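Long-range contact in aldo-keto reductase family 1, member B4 (Aldose reductase) (Schistosoma japonicum, PDB 4HBK), which probably reduces carbonyl compounds, as other NADP-dependent aldose reductases of the aldo/keto reductase family do: residues Arg44-Ser56 and Tyr73-Glu85. Numbering follows the deposited sequence.
Sequences RSIPVIGLGTWNS and YRHLDCAYVYRNE
His75 and Gly50 form the buried, close-packed end of this contact: Gly50 CA stands over one face of the imidazole, 3.9 Å from its centroid and 26° off the normal, a CH-pi contact that the absence of a side chain at Gly50 makes possible. With CG anti to the backbone N (chi1 171°), the imidazole reaches back to the loop after strand 45-46, where ND1 donates to Pro47 O at 3.1 Å, the acceptor lying in the ring plane. Ile46 CD1 meets CE1 of the same ring. Tyr73 turns a ring edge to Gly50 C and touches Ile49 CD1. Beyond, Leu51 N bonds His75 O (2.9 Å) and Asp77 N bonds Leu51 O (2.8 Å), pairing parallel strands 51-52 and 75-77. Helix 60-71 connects them, making this the first beta-alpha-beta unit of the aldo-keto reductase (beta/alpha)8, or TIM, barrel. Past the strands, Asp77 O accepts a short bond from Thr53 OG1 (2.8 Å) and a longer, bent one from Thr53 N (3.3 Å), while one water joins OG1 to Ala79 N and Asn84 OD1. Trp54 CA sits over the centre of the ring of Tyr82, the predicted proton donor, 3.8 Å from its centroid, another CH-pi contact; the hydroxyl bonds Lys291. Asp77 OD2 forms a salt bridge with Lys111, a predicted active-site lysine. By contrast, Asn55 is solvent-exposed, its side chain meeting little but a backbone carbonyl (CG to Tyr82 O, 3.5 Å).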
loop_
_atom_site.group_PDB
_atom_site.type_symbol
_atom_site.label_atom_id
_atom_site.label_comp_id
_atom_site.label_asym_id
_atom_site.label_seq_id
_atom_site.Cartn_x
_atom_site.Cartn_y
_atom_site.Cartn_z
ATOM N N ARG A 44 7.235 -12.767 -10.046
ATOM C CA ARG A 44 8.065 -11.668 -9.545
ATOM C C ARG A 44 8.039 -11.586 -8.013
ATOM O O ARG A 44 7.133 -12.123 -7.367
ATOM C CB ARG A 44 7.630 -10.345 -10.179
ATOM C CG ARG A 44 7.635 -10.378 -11.704
ATOM C CD ARG A 44 7.153 -9.071 -12.296
ATOM N NE ARG A 44 6.984 -9.160 -13.745
ATOM C CZ ARG A 44 7.956 -8.928 -14.619
ATOM N NH1 ARG A 44 9.170 -8.594 -14.181
ATOM N NH2 ARG A 44 7.715 -9.015 -15.925
ATOM N N SER A 45 9.041 -10.929 -7.438
ATOM C CA SER A 45 9.142 -10.799 -5.982
ATOM C C SER A 45 8.913 -9.379 -5.521
ATOM O O SER A 45 9.225 -8.418 -6.234
ATOM C CB SER A 45 10.521 -11.233 -5.496
ATOM O OG SER A 45 10.751 -12.584 -5.857
ATOM N N ILE A 46 8.406 -9.258 -4.298
ATOM C CA ILE A 46 8.253 -7.960 -3.667
ATOM C C ILE A 46 8.849 -7.961 -2.257
ATOM O O ILE A 46 8.539 -8.836 -1.457
ATOM C CB ILE A 46 6.760 -7.562 -3.609
ATOM C CG1 ILE A 46 6.584 -6.188 -2.954
ATOM C CG2 ILE A 46 5.954 -8.643 -2.890
ATOM C CD1 ILE A 46 5.171 -5.626 -3.081
ATOM N N PRO A 47 9.703 -6.971 -1.949
ATOM C CA PRO A 47 10.328 -6.821 -0.627
ATOM C C PRO A 47 9.291 -6.661 0.476
ATOM O O PRO A 47 8.325 -5.917 0.304
ATOM C CB PRO A 47 11.145 -5.539 -0.778
ATOM C CG PRO A 47 11.458 -5.476 -2.255
ATOM C CD PRO A 47 10.184 -5.949 -2.893
ATOM N N VAL A 48 9.480 -7.349 1.599
ATOM C CA VAL A 48 8.429 -7.416 2.615
ATOM C C VAL A 48 8.297 -6.146 3.458
ATOM O O VAL A 48 7.363 -6.020 4.259
ATOM C CB VAL A 48 8.591 -8.643 3.540
ATOM C CG1 VAL A 48 8.339 -9.938 2.757
ATOM C CG2 VAL A 48 9.963 -8.659 4.170
ATOM N N ILE A 49 9.238 -5.218 3.303
ATOM C CA ILE A 49 9.080 -3.893 3.903
ATOM C C ILE A 49 9.381 -2.813 2.869
ATOM O O ILE A 49 10.292 -2.961 2.054
ATOM C CB ILE A 49 9.946 -3.675 5.186
ATOM C CG1 ILE A 49 9.641 -2.299 5.804
ATOM C CG2 ILE A 49 11.429 -3.807 4.874
ATOM C CD1 ILE A 49 10.312 -2.068 7.179
ATOM N N GLY A 50 8.587 -1.746 2.893
ATOM C CA GLY A 50 8.796 -0.619 2.012
ATOM C C GLY A 50 8.521 0.670 2.754
ATOM O O GLY A 50 7.852 0.658 3.792
ATOM N N LEU A 51 9.046 1.782 2.244
ATOM C CA LEU A 51 8.738 3.083 2.826
ATOM C C LEU A 51 7.373 3.555 2.355
ATOM O O LEU A 51 7.134 3.661 1.151
ATOM C CB LEU A 51 9.788 4.127 2.432
ATOM C CG LEU A 51 9.488 5.544 2.935
ATOM C CD1 LEU A 51 9.755 5.622 4.431
ATOM C CD2 LEU A 51 10.309 6.595 2.196
ATOM N N GLY A 52 6.478 3.824 3.298
ATOM C CA GLY A 52 5.190 4.399 2.967
ATOM C C GLY A 52 5.330 5.906 2.878
ATOM O O GLY A 52 6.003 6.521 3.709
ATOM N N THR A 53 4.721 6.509 1.865
ATOM C CA THR A 53 4.774 7.955 1.730
ATOM C C THR A 53 3.379 8.557 1.904
ATOM O O THR A 53 2.369 7.860 1.845
ATOM C CB THR A 53 5.365 8.390 0.376
ATOM O OG1 THR A 53 4.576 7.845 -0.691
ATOM C CG2 THR A 53 6.799 7.914 0.233
ATOM N N TRP A 54 3.323 9.857 2.142
ATOM C CA TRP A 54 2.041 10.526 2.227
ATOM C C TRP A 54 2.234 12.015 1.996
ATOM O O TRP A 54 3.358 12.474 1.768
ATOM C CB TRP A 54 1.344 10.223 3.561
ATOM C CG TRP A 54 1.674 11.158 4.691
ATOM C CD1 TRP A 54 0.958 12.260 5.078
ATOM C CD2 TRP A 54 2.784 11.064 5.595
ATOM N NE1 TRP A 54 1.562 12.859 6.161
ATOM C CE2 TRP A 54 2.684 12.146 6.496
ATOM C CE3 TRP A 54 3.858 10.176 5.726
ATOM C CZ2 TRP A 54 3.612 12.358 7.516
ATOM C CZ3 TRP A 54 4.780 10.390 6.739
ATOM C CH2 TRP A 54 4.648 11.472 7.623
ATOM N N ASN A 55 1.134 12.756 2.031
ATOM C CA ASN A 55 1.177 14.191 1.822
ATOM C C ASN A 55 1.769 14.889 3.046
ATOM O O ASN A 55 1.087 15.657 3.728
ATOM C CB ASN A 55 -0.227 14.731 1.528
ATOM C CG ASN A 55 -0.198 16.100 0.863
ATOM O OD1 ASN A 55 -1.161 16.501 0.210
ATOM N ND2 ASN A 55 0.919 16.815 1.010
ATOM N N SER A 56 3.041 14.606 3.313
ATOM C CA SER A 56 3.773 15.206 4.420
ATOM C C SER A 56 4.284 16.592 4.040
ATOM O O SER A 56 4.352 16.930 2.853
ATOM C CB SER A 56 4.953 14.312 4.798
ATOM O OG SER A 56 5.749 14.046 3.659
ATOM N N TYR A 73 16.188 0.084 2.863
ATOM C CA TYR A 73 14.910 -0.115 2.180
ATOM C C TYR A 73 15.123 -0.245 0.665
ATOM O O TYR A 73 15.913 0.508 0.083
ATOM C CB TYR A 73 13.982 1.078 2.405
ATOM C CG TYR A 73 13.396 1.266 3.796
ATOM C CD1 TYR A 73 14.166 1.779 4.839
ATOM C CD2 TYR A 73 12.043 1.006 4.041
ATOM C CE1 TYR A 73 13.620 1.978 6.098
ATOM C CE2 TYR A 73 11.482 1.211 5.299
ATOM C CZ TYR A 73 12.284 1.703 6.320
ATOM O OH TYR A 73 11.744 1.910 7.566
ATOM N N ARG A 74 14.393 -1.160 0.025
ATOM C CA ARG A 74 14.499 -1.364 -1.423
ATOM C C ARG A 74 13.106 -1.373 -2.075
ATOM O O ARG A 74 12.889 -1.958 -3.137
ATOM C CB ARG A 74 15.266 -2.661 -1.732
ATOM C CG ARG A 74 16.759 -2.631 -1.332
ATOM C CD ARG A 74 17.519 -1.580 -2.142
ATOM N NE ARG A 74 18.940 -1.486 -1.792
ATOM C CZ ARG A 74 19.450 -0.611 -0.927
ATOM N NH1 ARG A 74 18.660 0.252 -0.290
ATOM N NH2 ARG A 74 20.752 -0.601 -0.690
ATOM N N HIS A 75 12.171 -0.695 -1.430
ATOM C CA HIS A 75 10.775 -0.735 -1.817
ATOM C C HIS A 75 10.167 0.593 -1.382
ATOM O O HIS A 75 10.288 0.972 -0.215
ATOM C CB HIS A 75 10.108 -1.919 -1.107
ATOM C CG HIS A 75 8.617 -1.977 -1.247
ATOM N ND1 HIS A 75 7.883 -3.073 -0.837
ATOM C CD2 HIS A 75 7.721 -1.078 -1.714
ATOM C CE1 HIS A 75 6.601 -2.851 -1.067
ATOM N NE2 HIS A 75 6.470 -1.654 -1.600
ATOM N N LEU A 76 9.555 1.321 -2.318
ATOM C CA LEU A 76 8.898 2.596 -1.987
ATOM C C LEU A 76 7.450 2.532 -2.413
ATOM O O LEU A 76 7.159 2.134 -3.536
ATOM C CB LEU A 76 9.570 3.786 -2.684
ATOM C CG LEU A 76 11.094 3.902 -2.624
ATOM C CD1 LEU A 76 11.605 4.986 -3.590
ATOM C CD2 LEU A 76 11.528 4.213 -1.211
ATOM N N ASP A 77 6.542 2.929 -1.523
ATOM C CA ASP A 77 5.113 2.894 -1.822
ATOM C C ASP A 77 4.562 4.301 -2.023
ATOM O O ASP A 77 4.559 5.105 -1.098
ATOM C CB ASP A 77 4.352 2.165 -0.715
ATOM C CG ASP A 77 2.860 2.071 -0.985
ATOM O OD1 ASP A 77 2.411 1.060 -1.562
ATOM O OD2 ASP A 77 2.121 3.001 -0.608
ATOM N N CYS A 78 4.098 4.596 -3.234
ATOM C CA CYS A 78 3.722 5.967 -3.584
ATOM C C CYS A 78 2.256 6.054 -3.991
ATOM O O CYS A 78 1.562 5.046 -4.080
ATOM C CB CYS A 78 4.606 6.496 -4.729
ATOM S SG CYS A 78 6.398 6.207 -4.532
ATOM N N ALA A 79 1.779 7.265 -4.239
ATOM C CA ALA A 79 0.432 7.424 -4.758
ATOM C C ALA A 79 0.258 8.787 -5.402
ATOM O O ALA A 79 0.776 9.794 -4.920
ATOM C CB ALA A 79 -0.625 7.175 -3.667
ATOM N N TYR A 80 -0.465 8.800 -6.514
ATOM C CA TYR A 80 -0.721 10.024 -7.244
ATOM C C TYR A 80 -1.375 11.036 -6.329
ATOM O O TYR A 80 -1.078 12.224 -6.385
ATOM C CB TYR A 80 -1.646 9.725 -8.424
ATOM C CG TYR A 80 -1.968 10.930 -9.271
ATOM C CD1 TYR A 80 -1.277 11.175 -10.451
ATOM C CD2 TYR A 80 -2.974 11.818 -8.903
ATOM C CE1 TYR A 80 -1.578 12.274 -11.241
ATOM C CE2 TYR A 80 -3.275 12.924 -9.683
ATOM C CZ TYR A 80 -2.576 13.147 -10.849
ATOM O OH TYR A 80 -2.877 14.241 -11.636
ATOM N N VAL A 81 -2.276 10.556 -5.479
ATOM C CA VAL A 81 -3.131 11.448 -4.694
ATOM C C VAL A 81 -2.384 12.240 -3.612
ATOM O O VAL A 81 -2.902 13.232 -3.108
ATOM C CB VAL A 81 -4.300 10.679 -4.033
ATOM C CG1 VAL A 81 -3.780 9.763 -2.938
ATOM C CG2 VAL A 81 -5.315 11.650 -3.461
ATOM N N TYR A 82 -1.179 11.810 -3.247
ATOM C CA TYR A 82 -0.410 12.537 -2.230
ATOM C C TYR A 82 0.264 13.755 -2.848
ATOM O O TYR A 82 0.832 14.585 -2.141
ATOM C CB TYR A 82 0.638 11.630 -1.588
ATOM C CG TYR A 82 0.039 10.430 -0.904
ATOM C CD1 TYR A 82 -1.041 10.574 -0.038
ATOM C CD2 TYR A 82 0.533 9.161 -1.128
ATOM C CE1 TYR A 82 -1.601 9.486 0.593
ATOM C CE2 TYR A 82 -0.021 8.059 -0.499
ATOM C CZ TYR A 82 -1.090 8.229 0.357
ATOM O OH TYR A 82 -1.652 7.146 0.993
ATOM N N ARG A 83 0.223 13.836 -4.176
ATOM C CA ARG A 83 0.714 15.001 -4.904
ATOM C C ARG A 83 2.184 15.322 -4.627
ATOM O O ARG A 83 2.563 16.491 -4.568
ATOM C CB ARG A 83 -0.155 16.216 -4.571
ATOM C CG ARG A 83 -1.579 16.072 -5.070
ATOM C CD ARG A 83 -2.073 17.360 -5.699
ATOM N NE ARG A 83 -3.005 18.052 -4.817
ATOM C CZ ARG A 83 -4.211 18.472 -5.189
ATOM N NH1 ARG A 83 -4.631 18.279 -6.434
ATOM N NH2 ARG A 83 -4.994 19.093 -4.316
ATOM N N ASN A 84 3.010 14.292 -4.462
ATOM C CA ASN A 84 4.431 14.501 -4.202
ATOM C C ASN A 84 5.322 13.536 -4.963
ATOM O O ASN A 84 6.474 13.330 -4.592
ATOM C CB ASN A 84 4.728 14.388 -2.702
ATOM C CG ASN A 84 4.308 13.054 -2.130
ATOM O OD1 ASN A 84 3.960 12.137 -2.874
ATOM N ND2 ASN A 84 4.345 12.932 -0.805
ATOM N N GLU A 85 4.796 12.935 -6.025
ATOM C CA GLU A 85 5.576 11.960 -6.780
ATOM C C GLU A 85 6.722 12.637 -7.533
ATOM O O GLU A 85 7.728 12.000 -7.842
ATOM C CB GLU A 85 4.689 11.160 -7.736
ATOM C CG GLU A 85 3.654 10.306 -7.018
ATOM C CD GLU A 85 2.929 9.345 -7.938
ATOM O OE1 GLU A 85 2.386 9.789 -8.973
ATOM O OE2 GLU A 85 2.904 8.137 -7.627
HETATM O O HOH W 1 13.174 -3.146 1.409
HETATM O O HOH W 2 3.358 9.337 -2.785
HETATM O O HOH W 3 2.167 5.081 0.991
#